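Local coordinates for protein cytochrome c, putative (Shewanella oneidensis, PDB 1SP3) that probably serves as a respiratory octaheme oxidoreductase, passing electrons through its c-type hemes in the reduction of tetrathionate, at residues A[60-65]-A[330-335]; A[247-252]-A[277-282]; A[307-312]-A[391-396]. All blocks are in the same frame, centred on the assembly; numbering follows the deposited sequence.

Overall arrangement
All three contacts meet in one mixed beta-sheet and the loop packed against it. Contact 1 sets loop 60-65 on strand 325-339. That strand has strand 246-251, part of contact 2, as a parallel neighbour, and strand 387-397, part of contact 3, as an antiparallel one. The centres of contacts 1 and 3 lie about 8 Å apart, those of 1 and 2 about 10 Å, and those of 2 and 3 about 14 Å. Along the chain, contact 2 is nested within contact 1, while contacts 1 and 3 interleave. Contacts 1 and 3 both reach the same heme propionate, through Asn61 and Trp396, so distant parts of the sequence build one heme pocket.

Contact 1 (A[60-65]-A[330-335]); sequences INNFCV and KVHTGK. With HEC (heme c), chain D; SCN (thiocyanate ion), chain B.
Asn62 and Gly334 make the nearest backbone approach, CA to CA 6.3 Å, and no backbone-to-backbone bond joins loop 60-65 to strand 330-335; the side chains of Asn62 and Phe63 make the link. Asn62 carries CG between its N and carbonyl carbon (chi1 58°), which turns the amide onto the strand. There OD1 takes an almost straight bond (171°) from His332 ND1 at 2.6 Å, and ND2 gives one to His332 O at 3.0 Å. The donor ND1 sits above the amide's carbonyl plane, while OD1 lies in the imidazole plane. Phe63 lies flat on the imidazole, planes 6° apart and centroids 3.8 Å apart. Asn61, next to it in sequence, serves the heme instead: its OD1 closes an Asx turn with Phe63 N and also accepts from Val65 N, and its ND2 donates to heme propionate O1A at 2.7 Å and weakly to the nitrogen of the thiocyanate whose sulfur binds the iron. Putting a leucine in place of His332 would probably leave Asn62 OD1 without this donor and Phe63 without this stacked ring. Held by an in-plane bond and a stacked face together, the imidazole has little scope to rotate, and it anchors the loop that lines the heme pocket.

Contact 2 (A[247-252]-A[277-282]); sequences KMQWDW and NFVWEK
Lys247 runs its side chain across two aromatic rings of the opposite strand. CB sits over the face of Trp280, 4.2 Å from the centroid of the six-membered ring, a CH-pi contact. CG passes near Val279 O, and CD then comes beside Phe278 CD2. A bend at chi3 (-68°) brings CE against both rings, 3.6 Å from Trp280 CZ2 and over the face of Phe278, a second CH-pi contact. NZ ends over the same Phe278 face in a cation-pi contact, NZ to CE2 3.5 Å. The strands beneath are antiparallel, and 246-251 also pairs in parallel with strand 325-339 of the mixed sheet. Between the Lys247-Trp280 and Gln249-Val279 pairs the register slips by one: Met248 and Gln249 together stand opposite the single residue Val279, a classic beta bulge. Val279 O takes a 2.7 Å bond from Met248 N and a weak one from Gln249 N; farther on, Asp251 and Asn277 form a hydrogen-bonded pair through both backbone bonds. Phe278, covered on one face by the lysine, turns its edge to Trp250, CE2 lying 3.5 Å from Trp250 CE2 with the planes at 88°, a T-shaped pair. The indole's opposite face is met by Trp252 NE1, while its own NE1 donates to Lys275 O and that of Trp280 to His269 O. On the other side of the sheet Gln249 lies alongside Val279, OE1 3.5 Å from CG2. Beyond the bulge, Met248 CG rests 3.6 Å from Glu281 CB.

Contact 3 (A[307-312]-A[391-396]); sequences NVVTKL and ATEMWW. With HEC (heme c), chain D.
Thr310 pairs with Thr392 and Lys311 with Glu393 as strand 310-315 runs parallel to strand 387-397. Three backbone bonds join the two strands: Thr310 N to Ala391 O, Glu393 N to Thr310 O, and Leu312 N to Glu393 O at 2.8 Å. Where the pairing begins, one water sits within hydrogen-bonding distance of Val308 O, Thr310 OG1 and Ala391 O, and a second accepts from Ala391 N at 2.9 Å.

Apolar contacts come next. Val309 CG1 lies against the strand backbone, 3.5 Å from Thr392 C, and its CG2 meets Ala391 CB. Leu312 crosses Thr392, CG 3.9 Å from CB, and its CB touches Met394 SD; Thr392 OG1, beside it, accepts from Asn62 ND2.

The charged pair is looser. Lys311 and Glu393 run alongside each other in the same direction, CG to CG 3.9 Å, yet NZ stays 4.8 Å from OE2, too far for a salt bridge. That carboxylate oxygen accepts from Trp395 NE1, which approaches from above the carboxylate plane, and the lysine makes a cation-pi contact with Tyr314.

The last group faces the heme, which Lys153 also hydrogen-bonds. Trp396 NE1 gives a nearly straight bond (175°) to propionate O2A at 3.0 Å. Met394, with CG anti to its N (chi1 -174°) and the chain extended, lays CG over the indole face and sends CE to within 3.7 Å of the propionate carbon CBA. Asn61 ND2 donates to O1A of the same propionate, so one donor on each oxygen probably eases its negative charge, one of them an indole carried by strand 387-397 of the mixed sheet.

Contact 1 (A[60-65]-A[330-335])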
loop_
_atom_site.group_PDB
_atom_site.type_symbol
_atom_site.label_atom_id
_atom_site.label_comp_id
_atom_site.label_asym_id
_atom_site.label_seq_id
_atom_site.Cartn_x
_atom_site.Cartn_y
_atom_site.Cartn_z
ATOM N N ILE A 60 1.490 -10.184 5.220
ATOM C CA ILE A 60 1.470 -9.772 6.647
ATOM C C ILE A 60 2.096 -8.365 6.749
ATOM O O ILE A 60 3.206 -8.140 6.195
ATOM C CB ILE A 60 2.226 -10.835 7.488
ATOM C CG1 ILE A 60 1.376 -12.106 7.457
ATOM C CG2 ILE A 60 2.373 -10.458 8.973
ATOM C CD1 ILE A 60 1.962 -13.328 8.277
ATOM N N ASN A 61 1.409 -7.430 7.425
ATOM C CA ASN A 61 1.963 -6.074 7.630
ATOM C C ASN A 61 1.937 -5.717 9.091
ATOM O O ASN A 61 1.524 -6.551 9.929
ATOM C CB ASN A 61 1.286 -5.005 6.728
ATOM C CG ASN A 61 -0.156 -4.632 7.185
ATOM O OD1 ASN A 61 -0.555 -4.846 8.358
ATOM N ND2 ASN A 61 -0.914 -3.973 6.273
ATOM N N ASN A 62 2.486 -4.549 9.454
ATOM C CA ASN A 62 2.486 -4.127 10.867
ATOM C C ASN A 62 1.421 -3.037 11.181
ATOM O O ASN A 62 1.542 -2.227 12.131
ATOM C CB ASN A 62 3.880 -3.766 11.408
ATOM C CG ASN A 62 4.587 -2.636 10.606
ATOM O OD1 ASN A 62 3.963 -1.965 9.759
ATOM N ND2 ASN A 62 5.906 -2.452 10.847
ATOM N N PHE A 63 0.370 -3.018 10.361
ATOM C CA PHE A 63 -0.779 -2.123 10.596
ATOM C C PHE A 63 -1.867 -3.057 11.149
ATOM O O PHE A 63 -1.715 -3.588 12.290
ATOM C CB PHE A 63 -1.199 -1.473 9.278
ATOM C CG PHE A 63 -0.346 -0.271 8.890
ATOM C CD1 PHE A 63 0.671 -0.395 7.938
ATOM C CD2 PHE A 63 -0.555 0.968 9.486
ATOM C CE1 PHE A 63 1.460 0.690 7.617
ATOM C CE2 PHE A 63 0.199 2.051 9.161
ATOM C CZ PHE A 63 1.199 1.936 8.217
ATOM N N CYS A 64 -2.850 -3.409 10.305
ATOM C CA CYS A 64 -3.882 -4.366 10.696
ATOM C C CYS A 64 -3.452 -5.810 10.642
ATOM O O CYS A 64 -4.218 -6.712 11.043
ATOM C CB CYS A 64 -5.241 -4.067 9.969
ATOM S SG CYS A 64 -6.002 -2.429 10.532
ATOM N N VAL A 65 -2.252 -6.068 10.107
ATOM C CA VAL A 65 -1.664 -7.419 10.141
ATOM C C VAL A 65 -2.090 -8.303 8.961
ATOM O O VAL A 65 -1.269 -8.631 8.098
ATOM C CB VAL A 65 -1.884 -8.164 11.491
ATOM C CG1 VAL A 65 -1.070 -9.495 11.509
ATOM C CG2 VAL A 65 -1.400 -7.291 12.680
ATOM N N LYS A 330 9.011 4.948 2.618
ATOM C CA LYS A 330 8.360 5.155 3.874
ATOM C C LYS A 330 8.508 3.892 4.739
ATOM O O LYS A 330 8.361 2.721 4.252
ATOM C CB LYS A 330 6.881 5.522 3.713
ATOM C CG LYS A 330 6.166 5.380 5.083
ATOM C CD LYS A 330 4.776 5.893 5.095
ATOM C CE LYS A 330 4.287 5.916 6.616
ATOM N NZ LYS A 330 2.972 5.280 6.714
ATOM N N VAL A 331 8.856 4.112 6.001
ATOM C CA VAL A 331 9.165 2.983 6.878
ATOM C C VAL A 331 8.261 3.073 8.111
ATOM O O VAL A 331 8.219 4.103 8.776
ATOM C CB VAL A 331 10.627 3.027 7.346
ATOM C CG1 VAL A 331 10.915 1.907 8.406
ATOM C CG2 VAL A 331 11.621 2.967 6.095
ATOM N N HIS A 332 7.474 2.068 8.358
ATOM C CA HIS A 332 6.554 2.103 9.496
ATOM C C HIS A 332 7.081 1.071 10.550
ATOM O O HIS A 332 7.503 -0.006 10.133
ATOM C CB HIS A 332 5.179 1.710 9.018
ATOM C CG HIS A 332 4.164 1.660 10.119
ATOM N ND1 HIS A 332 3.548 0.496 10.509
ATOM C CD2 HIS A 332 3.620 2.647 10.879
ATOM C CE1 HIS A 332 2.653 0.761 11.448
ATOM N NE2 HIS A 332 2.692 2.059 11.704
ATOM N N THR A 333 7.173 1.444 11.852
ATOM C CA THR A 333 7.633 0.499 12.852
ATOM C C THR A 333 6.532 0.178 13.845
ATOM O O THR A 333 5.519 0.829 13.859
ATOM C CB THR A 333 8.881 0.951 13.559
ATOM O OG1 THR A 333 8.623 2.153 14.224
ATOM C CG2 THR A 333 10.007 1.382 12.534
ATOM N N GLY A 334 6.694 -0.874 14.599
ATOM C CA GLY A 334 5.627 -1.274 15.490
ATOM C C GLY A 334 6.035 -2.442 16.300
ATOM O O GLY A 334 7.220 -2.822 16.247
ATOM N N LYS A 335 5.085 -2.899 17.110
ATOM C CA LYS A 335 5.123 -4.203 17.794
ATOM C C LYS A 335 3.827 -4.907 17.585
ATOM O O LYS A 335 2.751 -4.297 17.631
ATOM C CB LYS A 335 5.286 -4.067 19.296
ATOM C CG LYS A 335 6.644 -3.440 19.747
ATOM C CD LYS A 335 7.128 -4.007 21.046
ATOM C CE LYS A 335 6.935 -3.059 22.140
ATOM N NZ LYS A 335 6.810 -3.819 23.456
HETATM FE FE HEC D . -5.379 -2.963 3.065
HETATM C CHA HEC D . -2.598 -3.473 0.979
HETATM C CHB HEC D . -4.234 -5.454 5.166
HETATM C CHC HEC D . -8.195 -2.691 4.987
HETATM C CHD HEC D . -6.463 -0.390 1.139
HETATM N NA HEC D . -3.679 -4.243 3.114
HETATM C C1A HEC D . -2.665 -4.284 2.143
HETATM C C2A HEC D . -1.708 -5.307 2.563
HETATM C C3A HEC D . -2.154 -5.874 3.722
HETATM C C4A HEC D . -3.410 -5.198 4.079
HETATM C CMA HEC D . -1.413 -7.033 4.520
HETATM C CAA HEC D . -0.375 -5.661 1.797
HETATM C CBA HEC D . 0.855 -5.058 2.528
HETATM C CGA HEC D . 0.645 -3.546 2.816
HETATM O O1A HEC D . 0.353 -3.206 4.001
HETATM O O2A HEC D . 0.705 -2.604 1.911
HETATM N NB HEC D . -6.111 -3.870 4.749
HETATM C C1B HEC D . -5.467 -4.934 5.423
HETATM C C2B HEC D . -6.318 -5.401 6.493
HETATM C C3B HEC D . -7.412 -4.598 6.462
HETATM C C4B HEC D . -7.282 -3.651 5.349
HETATM C CMB HEC D . -5.924 -6.558 7.471
HETATM C CAB HEC D . -8.670 -4.643 7.367
HETATM C CBB HEC D . -8.591 -4.962 8.706
HETATM N NC HEC D . -7.092 -1.681 3.092
HETATM C C1C HEC D . -8.123 -1.765 3.979
HETATM C C2C HEC D . -9.069 -0.730 3.670
HETATM C C3C HEC D . -8.573 -0.041 2.583
HETATM C C4C HEC D . -7.313 -0.669 2.203
HETATM C CMC HEC D . -10.384 -0.545 4.488
HETATM C CAC HEC D . -9.215 1.196 1.839
HETATM C CBC HEC D . -9.551 2.403 2.420
HETATM N ND HEC D . -4.622 -2.032 1.320
HETATM C C1D HEC D . -5.356 -1.064 0.671
HETATM C C2D HEC D . -4.660 -0.836 -0.618
HETATM C C3D HEC D . -3.457 -1.786 -0.691
HETATM C C4D HEC D . -3.514 -2.501 0.566
HETATM C CMD HEC D . -5.072 0.168 -1.695
HETATM C CAD HEC D . -2.368 -1.899 -1.831
HETATM C CBD HEC D . -1.251 -0.913 -1.471
HETATM C CGD HEC D . -0.196 -0.718 -2.584
HETATM O O1D HEC D . 0.341 0.414 -2.597
HETATM O O2D HEC D . 0.196 -1.597 -3.459
HETATM S S SCN B . -4.058 -1.378 4.240
HETATM C C SCN B . -3.855 -1.883 5.821
HETATM N N SCN B . -3.764 -2.315 6.902
#

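Contact 2 (A[247-252]-A[277-282])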
loop_
_atom_site.group_PDB
_atom_site.type_symbol
_atom_site.label_atom_id
_atom_site.label_comp_id
_atom_site.label_asym_id
_atom_site.label_seq_id
_atom_site.Cartn_x
_atom_site.Cartn_y
_atom_site.Cartn_z
ATOM N N LYS A 247 0.757 7.637 9.942
ATOM C CA LYS A 247 1.193 6.847 11.085
ATOM C C LYS A 247 2.620 6.360 10.839
ATOM O O LYS A 247 2.902 5.808 9.780
ATOM C CB LYS A 247 0.231 5.715 11.258
ATOM C CG LYS A 247 0.374 4.951 12.567
ATOM C CD LYS A 247 -0.764 3.915 12.687
ATOM C CE LYS A 247 -2.094 4.614 12.859
ATOM N NZ LYS A 247 -3.192 3.558 12.889
ATOM N N MET A 248 3.493 6.596 11.797
ATOM C CA MET A 248 4.865 6.159 11.714
ATOM C C MET A 248 5.135 4.956 12.635
ATOM O O MET A 248 6.010 4.134 12.336
ATOM C CB MET A 248 5.835 7.320 12.017
ATOM C CG MET A 248 5.690 8.504 10.956
ATOM S SD MET A 248 6.167 8.066 9.200
ATOM C CE MET A 248 7.985 7.610 9.297
ATOM N N GLN A 249 4.383 4.816 13.707
ATOM C CA GLN A 249 4.560 3.643 14.633
ATOM C C GLN A 249 3.226 3.173 15.117
ATOM O O GLN A 249 2.362 3.978 15.337
ATOM C CB GLN A 249 5.358 3.999 15.869
ATOM C CG GLN A 249 6.612 4.838 15.535
ATOM C CD GLN A 249 7.463 5.142 16.734
ATOM O OE1 GLN A 249 8.098 6.216 16.783
ATOM N NE2 GLN A 249 7.458 4.237 17.726
ATOM N N TRP A 250 3.092 1.860 15.268
ATOM C CA TRP A 250 1.902 1.206 15.820
ATOM C C TRP A 250 2.412 0.076 16.765
ATOM O O TRP A 250 2.801 -1.028 16.315
ATOM C CB TRP A 250 1.050 0.589 14.703
ATOM C CG TRP A 250 -0.309 0.123 15.120
ATOM C CD1 TRP A 250 -0.713 -0.376 16.376
ATOM C CD2 TRP A 250 -1.467 0.045 14.266
ATOM N NE1 TRP A 250 -2.035 -0.748 16.296
ATOM C CE2 TRP A 250 -2.515 -0.493 15.024
ATOM C CE3 TRP A 250 -1.700 0.361 12.925
ATOM C CZ2 TRP A 250 -3.781 -0.687 14.507
ATOM C CZ3 TRP A 250 -2.960 0.190 12.408
ATOM C CH2 TRP A 250 -3.986 -0.346 13.189
ATOM N N ASP A 251 2.315 0.366 18.071
ATOM C CA ASP A 251 2.594 -0.564 19.132
ATOM C C ASP A 251 1.293 -1.185 19.649
ATOM O O ASP A 251 0.516 -0.547 20.451
ATOM C CB ASP A 251 3.292 0.213 20.264
ATOM C CG ASP A 251 3.793 -0.695 21.383
ATOM O OD1 ASP A 251 3.468 -1.918 21.392
ATOM O OD2 ASP A 251 4.571 -0.242 22.263
ATOM N N TRP A 252 1.051 -2.407 19.205
ATOM C CA TRP A 252 -0.130 -3.200 19.602
ATOM C C TRP A 252 -0.013 -3.724 21.063
ATOM O O TRP A 252 -0.981 -4.091 21.654
ATOM C CB TRP A 252 -0.268 -4.430 18.702
ATOM C CG TRP A 252 -0.947 -4.247 17.359
ATOM C CD1 TRP A 252 -0.332 -4.130 16.136
ATOM C CD2 TRP A 252 -2.363 -4.195 17.100
ATOM N NE1 TRP A 252 -1.277 -4.009 15.149
ATOM C CE2 TRP A 252 -2.531 -4.042 15.714
ATOM C CE3 TRP A 252 -3.515 -4.294 17.910
ATOM C CZ2 TRP A 252 -3.821 -3.992 15.093
ATOM C CZ3 TRP A 252 -4.762 -4.174 17.313
ATOM C CH2 TRP A 252 -4.912 -4.062 15.915
ATOM N N ASN A 277 -0.476 2.047 20.943
ATOM C CA ASN A 277 0.048 3.404 20.796
ATOM C C ASN A 277 0.465 3.704 19.398
ATOM O O ASN A 277 0.993 2.796 18.722
ATOM C CB ASN A 277 1.276 3.626 21.671
ATOM C CG ASN A 277 0.883 3.943 23.111
ATOM O OD1 ASN A 277 0.647 5.074 23.439
ATOM N ND2 ASN A 277 0.665 2.910 23.918
ATOM N N PHE A 278 0.257 4.968 18.982
ATOM C CA PHE A 278 0.666 5.503 17.686
ATOM C C PHE A 278 1.621 6.714 17.782
ATOM O O PHE A 278 1.652 7.455 18.798
ATOM C CB PHE A 278 -0.562 6.005 16.946
ATOM C CG PHE A 278 -1.683 5.016 16.825
ATOM C CD1 PHE A 278 -2.990 5.413 17.122
ATOM C CD2 PHE A 278 -1.467 3.736 16.389
ATOM C CE1 PHE A 278 -4.034 4.496 16.996
ATOM C CE2 PHE A 278 -2.482 2.828 16.262
ATOM C CZ PHE A 278 -3.774 3.198 16.548
ATOM N N VAL A 279 2.452 6.877 16.753
ATOM C CA VAL A 279 3.192 8.123 16.530
ATOM C C VAL A 279 2.831 8.540 15.081
ATOM O O VAL A 279 2.810 7.716 14.174
ATOM C CB VAL A 279 4.721 7.921 16.728
ATOM C CG1 VAL A 279 5.496 9.248 16.516
ATOM C CG2 VAL A 279 5.044 7.329 18.171
ATOM N N TRP A 280 2.453 9.793 14.919
ATOM C CA TRP A 280 2.113 10.350 13.689
ATOM C C TRP A 280 3.122 11.363 13.353
ATOM O O TRP A 280 3.736 11.941 14.263
ATOM C CB TRP A 280 0.788 11.059 13.838
ATOM C CG TRP A 280 -0.342 10.104 14.148
ATOM C CD1 TRP A 280 -0.722 9.644 15.387
ATOM C CD2 TRP A 280 -1.246 9.518 13.197
ATOM N NE1 TRP A 280 -1.785 8.778 15.239
ATOM C CE2 TRP A 280 -2.155 8.721 13.913
ATOM C CE3 TRP A 280 -1.386 9.600 11.802
ATOM C CZ2 TRP A 280 -3.205 8.002 13.277
ATOM C CZ3 TRP A 280 -2.418 8.852 11.158
ATOM C CH2 TRP A 280 -3.305 8.077 11.890
ATOM N N GLU A 281 3.302 11.600 12.040
ATOM C CA GLU A 281 4.244 12.646 11.556
ATOM C C GLU A 281 3.707 13.241 10.275
ATOM O O GLU A 281 3.046 12.550 9.460
ATOM C CB GLU A 281 5.632 12.102 11.327
ATOM C CG GLU A 281 6.714 13.178 11.413
ATOM C CD GLU A 281 8.125 12.721 11.009
ATOM O OE1 GLU A 281 8.472 11.527 11.237
ATOM O OE2 GLU A 281 8.896 13.590 10.468
ATOM N N LYS A 282 3.933 14.556 10.122
ATOM C CA LYS A 282 3.547 15.239 8.922
ATOM C C LYS A 282 4.855 15.799 8.250
ATOM O O LYS A 282 5.808 16.100 8.942
ATOM C CB LYS A 282 2.675 16.397 9.399
ATOM C CG LYS A 282 1.579 16.859 8.455
ATOM C CD LYS A 282 1.084 18.301 8.790
ATOM C CE LYS A 282 1.460 19.274 7.694
ATOM N NZ LYS A 282 0.383 20.317 7.545
#

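Contact 3 (A[307-312]-A[391-396])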
loop_
_atom_site.group_PDB
_atom_site.type_symbol
_atom_site.label_atom_id
_atom_site.label_comp_id
_atom_site.label_asym_id
_atom_site.label_seq_id
_atom_site.Cartn_x
_atom_site.Cartn_y
_atom_site.Cartn_z
ATOM N N ASN A 307 14.068 -11.094 19.895
ATOM C CA ASN A 307 15.000 -10.144 20.517
ATOM C C ASN A 307 15.494 -9.063 19.493
ATOM O O ASN A 307 16.181 -8.124 19.835
ATOM C CB ASN A 307 16.116 -10.852 21.321
ATOM C CG ASN A 307 16.977 -9.831 22.191
ATOM O OD1 ASN A 307 18.101 -9.471 21.777
ATOM N ND2 ASN A 307 16.425 -9.342 23.365
ATOM N N VAL A 308 15.062 -9.201 18.243
ATOM C CA VAL A 308 15.528 -8.356 17.139
ATOM C C VAL A 308 14.298 -7.739 16.401
ATOM O O VAL A 308 13.156 -8.217 16.576
ATOM C CB VAL A 308 16.508 -9.270 16.321
ATOM C CG1 VAL A 308 16.280 -9.401 14.847
ATOM C CG2 VAL A 308 17.974 -8.965 16.696
ATOM N N VAL A 309 14.494 -6.664 15.658
ATOM C CA VAL A 309 13.406 -6.065 14.862
ATOM C C VAL A 309 13.222 -6.951 13.660
ATOM O O VAL A 309 14.177 -7.228 12.960
ATOM C CB VAL A 309 13.707 -4.619 14.428
ATOM C CG1 VAL A 309 12.586 -4.132 13.464
ATOM C CG2 VAL A 309 13.787 -3.725 15.672
ATOM N N THR A 310 11.997 -7.429 13.422
ATOM C CA THR A 310 11.754 -8.177 12.185
ATOM C C THR A 310 11.322 -7.272 11.006
ATOM O O THR A 310 10.317 -6.490 11.113
ATOM C CB THR A 310 10.696 -9.275 12.416
ATOM O OG1 THR A 310 11.112 -10.167 13.469
ATOM C CG2 THR A 310 10.649 -10.205 11.186
ATOM N N LYS A 311 12.005 -7.419 9.862
ATOM C CA LYS A 311 11.666 -6.613 8.686
ATOM C C LYS A 311 10.605 -7.431 7.991
ATOM O O LYS A 311 10.855 -8.528 7.491
ATOM C CB LYS A 311 12.859 -6.419 7.751
ATOM C CG LYS A 311 14.034 -5.638 8.432
ATOM C CD LYS A 311 15.347 -5.999 7.669
ATOM C CE LYS A 311 16.445 -4.990 7.921
ATOM N NZ LYS A 311 17.188 -5.409 9.166
ATOM N N LEU A 312 9.417 -6.892 7.986
ATOM C CA LEU A 312 8.285 -7.532 7.369
ATOM C C LEU A 312 8.359 -7.405 5.830
ATOM O O LEU A 312 7.872 -8.314 5.126
ATOM C CB LEU A 312 6.987 -6.921 7.889
ATOM C CG LEU A 312 6.675 -7.149 9.384
ATOM C CD1 LEU A 312 5.196 -6.547 9.646
ATOM C CD2 LEU A 312 6.691 -8.732 9.791
ATOM N N ALA A 391 8.988 -6.618 17.901
ATOM C CA ALA A 391 9.202 -5.395 17.105
ATOM C C ALA A 391 9.366 -5.677 15.654
ATOM O O ALA A 391 9.905 -6.731 15.307
ATOM C CB ALA A 391 10.353 -4.508 17.652
ATOM N N THR A 392 8.837 -4.769 14.800
ATOM C CA THR A 392 8.902 -4.934 13.348
ATOM C C THR A 392 9.162 -3.633 12.681
ATOM O O THR A 392 9.039 -2.593 13.295
ATOM C CB THR A 392 7.560 -5.403 12.745
ATOM O OG1 THR A 392 6.606 -4.354 12.924
ATOM C CG2 THR A 392 6.966 -6.669 13.519
ATOM N N GLU A 393 9.589 -3.706 11.417
ATOM C CA GLU A 393 9.637 -2.550 10.543
ATOM C C GLU A 393 9.158 -3.011 9.209
ATOM O O GLU A 393 9.298 -4.219 8.844
ATOM C CB GLU A 393 11.036 -1.907 10.509
ATOM C CG GLU A 393 12.111 -2.505 9.578
ATOM C CD GLU A 393 13.397 -1.670 9.654
ATOM O OE1 GLU A 393 13.542 -0.921 10.639
ATOM O OE2 GLU A 393 14.213 -1.685 8.731
ATOM N N MET A 394 8.595 -2.083 8.443
ATOM C CA MET A 394 8.092 -2.408 7.106
ATOM C C MET A 394 8.362 -1.240 6.140
ATOM O O MET A 394 8.225 -0.100 6.525
ATOM C CB MET A 394 6.620 -2.665 7.169
ATOM C CG MET A 394 6.083 -3.169 5.803
ATOM S SD MET A 394 4.655 -4.249 6.149
ATOM C CE MET A 394 4.057 -4.476 4.344
ATOM N N TRP A 395 8.745 -1.553 4.903
ATOM C CA TRP A 395 9.252 -0.605 3.878
ATOM C C TRP A 395 8.257 -0.500 2.747
ATOM O O TRP A 395 7.785 -1.522 2.296
ATOM C CB TRP A 395 10.594 -1.063 3.317
ATOM C CG TRP A 395 11.661 -0.921 4.356
ATOM C CD1 TRP A 395 11.724 -1.595 5.552
ATOM C CD2 TRP A 395 12.745 0.036 4.382
ATOM N NE1 TRP A 395 12.783 -1.149 6.296
ATOM C CE2 TRP A 395 13.448 -0.167 5.603
ATOM C CE3 TRP A 395 13.220 0.998 3.469
ATOM C CZ2 TRP A 395 14.552 0.599 5.988
ATOM C CZ3 TRP A 395 14.378 1.715 3.781
ATOM C CH2 TRP A 395 15.023 1.535 5.055
ATOM N N TRP A 396 7.895 0.725 2.356
ATOM C CA TRP A 396 7.061 0.943 1.179
ATOM C C TRP A 396 7.733 2.009 0.379
ATOM O O TRP A 396 8.176 3.012 0.953
ATOM C CB TRP A 396 5.675 1.554 1.510
ATOM C CG TRP A 396 4.721 0.647 2.124
ATOM C CD1 TRP A 396 3.774 -0.151 1.508
ATOM C CD2 TRP A 396 4.610 0.415 3.501
ATOM N NE1 TRP A 396 3.064 -0.850 2.465
ATOM C CE2 TRP A 396 3.578 -0.532 3.695
ATOM C CE3 TRP A 396 5.308 0.881 4.604
ATOM C CZ2 TRP A 396 3.251 -1.032 4.962
ATOM C CZ3 TRP A 396 4.986 0.424 5.815
ATOM C CH2 TRP A 396 3.932 -0.524 6.007
HETATM FE FE HEC D . -5.379 -2.963 3.065
HETATM C CHA HEC D . -2.598 -3.473 0.979
HETATM C CHB HEC D . -4.234 -5.454 5.166
HETATM C CHC HEC D . -8.195 -2.691 4.987
HETATM C CHD HEC D . -6.463 -0.390 1.139
HETATM N NA HEC D . -3.679 -4.243 3.114
HETATM C C1A HEC D . -2.665 -4.284 2.143
HETATM C C2A HEC D . -1.708 -5.307 2.563
HETATM C C3A HEC D . -2.154 -5.874 3.722
HETATM C C4A HEC D . -3.410 -5.198 4.079
HETATM C CMA HEC D . -1.413 -7.033 4.520
HETATM C CAA HEC D . -0.375 -5.661 1.797
HETATM C CBA HEC D . 0.855 -5.058 2.528
HETATM C CGA HEC D . 0.645 -3.546 2.816
HETATM O O1A HEC D . 0.353 -3.206 4.001
HETATM O O2A HEC D . 0.705 -2.604 1.911
HETATM N NB HEC D . -6.111 -3.870 4.749
HETATM C C1B HEC D . -5.467 -4.934 5.423
HETATM C C2B HEC D . -6.318 -5.401 6.493
HETATM C C3B HEC D . -7.412 -4.598 6.462
HETATM C C4B HEC D . -7.282 -3.651 5.349
HETATM C CMB HEC D . -5.924 -6.558 7.471
HETATM C CAB HEC D . -8.670 -4.643 7.367
HETATM C CBB HEC D . -8.591 -4.962 8.706
HETATM N NC HEC D . -7.092 -1.681 3.092
HETATM C C1C HEC D . -8.123 -1.765 3.979
HETATM C C2C HEC D . -9.069 -0.730 3.670
HETATM C C3C HEC D . -8.573 -0.041 2.583
HETATM C C4C HEC D . -7.313 -0.669 2.203
HETATM C CMC HEC D . -10.384 -0.545 4.488
HETATM C CAC HEC D . -9.215 1.196 1.839
HETATM C CBC HEC D . -9.551 2.403 2.420
HETATM N ND HEC D . -4.622 -2.032 1.320
HETATM C C1D HEC D . -5.356 -1.064 0.671
HETATM C C2D HEC D . -4.660 -0.836 -0.618
HETATM C C3D HEC D . -3.457 -1.786 -0.691
HETATM C C4D HEC D . -3.514 -2.501 0.566
HETATM C CMD HEC D . -5.072 0.168 -1.695
HETATM C CAD HEC D . -2.368 -1.899 -1.831
HETATM C CBD HEC D . -1.251 -0.913 -1.471
HETATM C CGD HEC D . -0.196 -0.718 -2.584
HETATM O O1D HEC D . 0.341 0.414 -2.597
HETATM O O2D HEC D . 0.196 -1.597 -3.459
HETATM O O HOH W 1 10.906 -9.297 15.991
HETATM O O HOH W 2 11.274 -7.577 19.453
#